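Local coordinates for protein Rd1NTF2_05_I64F_A80G_T94P_D101K_L106W (Synthetic construct, PDB 6W3F) that is a de novo designed NTF2-like protein, probably made to carry a pocket within this fold, with no known natural function, at residues D61-T66 with G81-V86. Sequence-based numbering, arbitrary orientation.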
ATOM      1  N   ASP A  61       3.508 -14.825   5.395  1.00 39.11           N
ATOM      2  CA  ASP A  61       3.660 -15.931   4.453  1.00 36.43           C
ATOM      3  C   ASP A  61       2.878 -15.683   3.165  1.00 35.17           C
ATOM      4  O   ASP A  61       3.244 -16.205   2.107  1.00 40.65           O
ATOM      5  CB  ASP A  61       3.163 -17.261   5.050  1.00 42.14           C
ATOM      6  CG  ASP A  61       3.800 -17.603   6.370  1.00 46.42           C
ATOM      7  OD1 ASP A  61       4.798 -16.957   6.769  1.00 41.18           O
ATOM      8  OD2 ASP A  61       3.280 -18.547   7.017  1.00 43.34           O
ATOM      9  N   HIS A  62       1.748 -14.990   3.264  1.00 35.49           N
ATOM     10  CA  HIS A  62       0.949 -14.595   2.115  1.00 36.30           C
ATOM     11  C   HIS A  62       0.310 -13.266   2.454  1.00 39.10           C
ATOM     12  O   HIS A  62      -0.108 -13.047   3.597  1.00 35.14           O
ATOM     13  CB  HIS A  62      -0.160 -15.587   1.756  1.00 39.90           C
ATOM     14  CG  HIS A  62      -1.167 -15.038   0.786  1.00 41.06           C
ATOM     15  ND1 HIS A  62      -0.967 -15.055  -0.578  1.00 43.85           N
ATOM     16  CD2 HIS A  62      -2.367 -14.443   0.981  1.00 44.70           C
ATOM     17  CE1 HIS A  62      -2.007 -14.507  -1.182  1.00 43.05           C
ATOM     18  NE2 HIS A  62      -2.871 -14.126  -0.258  1.00 40.15           N
ATOM     19  N   ILE A  63       0.231 -12.389   1.464  1.00 34.19           N
ATOM     20  CA  ILE A  63      -0.420 -11.101   1.640  1.00 36.55           C
ATOM     21  C   ILE A  63      -1.252 -10.839   0.394  1.00 36.16           C
ATOM     22  O   ILE A  63      -0.786 -11.043  -0.730  1.00 36.89           O
ATOM     23  CB  ILE A  63       0.630 -10.005   1.912  1.00 40.75           C
ATOM     24  CG1 ILE A  63      -0.053  -8.671   2.219  1.00 48.69           C
ATOM     25  CG2 ILE A  63       1.589  -9.902   0.742  1.00 41.83           C
ATOM     26  CD1 ILE A  63       0.928  -7.616   2.735  1.00 46.96           C
ATOM     27  N   SER A  64      -2.494 -10.435   0.588  1.00 34.28           N
ATOM     28  CA  SER A  64      -3.356 -10.032  -0.508  1.00 34.86           C
ATOM     29  C   SER A  64      -4.234  -8.889  -0.039  1.00 36.63           C
ATOM     30  O   SER A  64      -4.304  -8.591   1.157  1.00 37.92           O
ATOM     31  CB  SER A  64      -4.226 -11.201  -1.006  1.00 41.16           C
ATOM     32  OG  SER A  64      -4.915 -11.803   0.068  1.00 43.75           O
ATOM     33  N   PHE A  65      -4.901  -8.237  -0.999  1.00 34.15           N
ATOM     34  CA  PHE A  65      -5.779  -7.113  -0.728  1.00 34.05           C
ATOM     35  C   PHE A  65      -7.010  -7.222  -1.610  1.00 38.43           C
ATOM     36  O   PHE A  65      -6.894  -7.386  -2.829  1.00 39.49           O
ATOM     37  CB  PHE A  65      -5.071  -5.790  -0.976  1.00 31.76           C
ATOM     38  CG  PHE A  65      -5.953  -4.573  -0.824  1.00 33.52           C
ATOM     39  CD1 PHE A  65      -6.256  -4.072   0.421  1.00 38.53           C
ATOM     40  CD2 PHE A  65      -6.445  -3.912  -1.934  1.00 43.05           C
ATOM     41  CE1 PHE A  65      -7.039  -2.933   0.562  1.00 39.95           C
ATOM     42  CE2 PHE A  65      -7.228  -2.758  -1.798  1.00 43.05           C
ATOM     43  CZ  PHE A  65      -7.519  -2.279  -0.554  1.00 41.09           C
ATOM     44  N   THR A  66      -8.183  -7.178  -0.977  1.00 34.84           N
ATOM     45  CA  THR A  66      -9.463  -7.235  -1.665  1.00 35.56           C
ATOM     46  C   THR A  66     -10.113  -5.863  -1.603  1.00 34.15           C
ATOM     47  O   THR A  66     -10.482  -5.396  -0.520  1.00 38.08           O
ATOM     48  CB  THR A  66     -10.375  -8.278  -1.040  1.00 38.76           C
ATOM     49  OG1 THR A  66      -9.748  -9.556  -1.154  1.00 47.85           O
ATOM     50  CG2 THR A  66     -11.726  -8.269  -1.722  1.00 40.20           C
ATOM     51  N   GLY A  81     -10.153  -1.393   1.659  1.00 32.48           N
ATOM     52  CA  GLY A  81     -10.317  -2.802   1.422  1.00 31.97           C
ATOM     53  C   GLY A  81      -9.815  -3.603   2.592  1.00 33.36           C
ATOM     54  O   GLY A  81      -9.500  -3.065   3.657  1.00 34.85           O
ATOM     55  N   GLU A  82      -9.767  -4.907   2.381  1.00 30.57           N
ATOM     56  CA  GLU A  82      -9.344  -5.844   3.400  1.00 30.93           C
ATOM     57  C   GLU A  82      -8.022  -6.466   2.975  1.00 30.86           C
ATOM     58  O   GLU A  82      -7.917  -7.031   1.882  1.00 29.85           O
ATOM     59  CB  GLU A  82     -10.413  -6.906   3.617  1.00 39.07           C
ATOM     60  CG  GLU A  82     -10.020  -7.937   4.614  1.00 45.75           C
ATOM     61  CD  GLU A  82     -11.238  -8.685   5.114  1.00 47.11           C
ATOM     62  OE1 GLU A  82     -11.992  -8.123   5.946  1.00 45.56           O
ATOM     63  OE2 GLU A  82     -11.443  -9.810   4.634  1.00 43.06           O
ATOM     64  N   VAL A  83      -7.035  -6.369   3.843  1.00 32.87           N
ATOM     65  CA  VAL A  83      -5.794  -7.100   3.679  1.00 32.80           C
ATOM     66  C   VAL A  83      -5.974  -8.456   4.335  1.00 33.01           C
ATOM     67  O   VAL A  83      -6.410  -8.543   5.485  1.00 34.30           O
ATOM     68  CB  VAL A  83      -4.614  -6.340   4.296  1.00 34.45           C
ATOM     69  CG1 VAL A  83      -3.336  -7.199   4.216  1.00 39.91           C
ATOM     70  CG2 VAL A  83      -4.428  -5.024   3.580  1.00 36.53           C
ATOM     71  N   ARG A  84      -5.636  -9.507   3.610  1.00 34.37           N
ATOM     72  CA  ARG A  84      -5.571 -10.842   4.185  1.00 42.55           C
ATOM     73  C   ARG A  84      -4.111 -11.232   4.346  1.00 41.55           C
ATOM     74  O   ARG A  84      -3.393 -11.339   3.350  1.00 39.25           O
ATOM     75  CB  ARG A  84      -6.292 -11.878   3.326  1.00 62.08           C
ATOM     76  CG  ARG A  84      -6.076 -13.297   3.843  1.00 62.37           C
ATOM     77  CD  ARG A  84      -7.071 -14.274   3.234  1.00 61.86           C
ATOM     78  NE  ARG A  84      -6.863 -14.434   1.797  1.00 61.01           N
ATOM     79  CZ  ARG A  84      -7.603 -15.225   1.025  1.00 60.57           C
ATOM     80  NH1 ARG A  84      -8.602 -15.917   1.552  1.00 60.86           N
ATOM     81  NH2 ARG A  84      -7.349 -15.315  -0.275  1.00 59.96           N
ATOM     82  N   ILE A  85      -3.695 -11.460   5.591  1.00 37.09           N
ATOM     83  CA  ILE A  85      -2.351 -11.897   5.929  1.00 40.14           C
ATOM     84  C   ILE A  85      -2.405 -13.338   6.417  1.00 43.13           C
ATOM     85  O   ILE A  85      -3.256 -13.686   7.233  1.00 42.18           O
ATOM     86  CB  ILE A  85      -1.740 -11.014   7.037  1.00 34.27           C
ATOM     87  CG1 ILE A  85      -1.679  -9.557   6.588  1.00 38.37           C
ATOM     88  CG2 ILE A  85      -0.372 -11.548   7.409  1.00 42.68           C
ATOM     89  CD1 ILE A  85      -0.676  -9.296   5.496  1.00 40.56           C
ATOM     90  N   VAL A  86      -1.466 -14.157   5.968  1.00 39.05           N
ATOM     91  CA  VAL A  86      -1.310 -15.516   6.485  1.00 39.81           C
ATOM     92  C   VAL A  86       0.066 -15.629   7.129  1.00 45.07           C
ATOM     93  O   VAL A  86       1.076 -15.252   6.521  1.00 43.64           O
ATOM     94  CB  VAL A  86      -1.501 -16.567   5.375  1.00 35.21           C
ATOM     95  CG1 VAL A  86      -1.193 -17.964   5.870  1.00 45.95           C
ATOM     96  CG2 VAL A  86      -2.917 -16.487   4.854  1.00 34.60           C
TER
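The ring of Phe65, an engineered residue, meets Val83 at its edge, with CG2 of Val83 near the ring plane and 3.8 Å from Phe65 CD1. These residues belong to an antiparallel beta hairpin, strands 62-73 and 76-87, in the curved sheet of an NTF2-like fold. Gly81, also engineered, lies obliquely to the same ring, its CA 3.4 Å from Phe65 CE1. Phe65 CG stands anti to the backbone N (chi1 175°), and the large ring reaches across to a residue with no side chain. Arg84 O and Val86 CG2 lie oblique to the His62 ring. Ser64 OG sits at the edge of the Arg84 guanidinium, near its plane, and is hydrogen-bonded to His62 NE2 at 3.1 Å. Strand 62-73 is outermost in the chain, and strand 90-103 continues the sheet beyond 76-87. Ile63, Phe65, Val83 and Ile85 share one face; Phe65 touches Ile11 of helix 6-20, while Val83 and Ile85 touch Tyr114 of strand 106-114. Replacing Phe65 by an alanine is likely to open a gap beside Gly81 and leave Val83 CG2 without its aromatic neighbour. Ile63 and Ile85 lie side by side, with Ile63 CG1 tightly packed at 3.4 Å from Ile85 CD1. Backbone bonds link Ser64 with Arg84 and Thr66 with Glu82 in both directions. Asp61 and His62 both face Val86 in a classic beta bulge. Val86 N bonds His62 O at 2.9 Å, while Val86 O takes two weak bonds, from Asp61 N at 2.7 Å and His62 N at 3.3 Å.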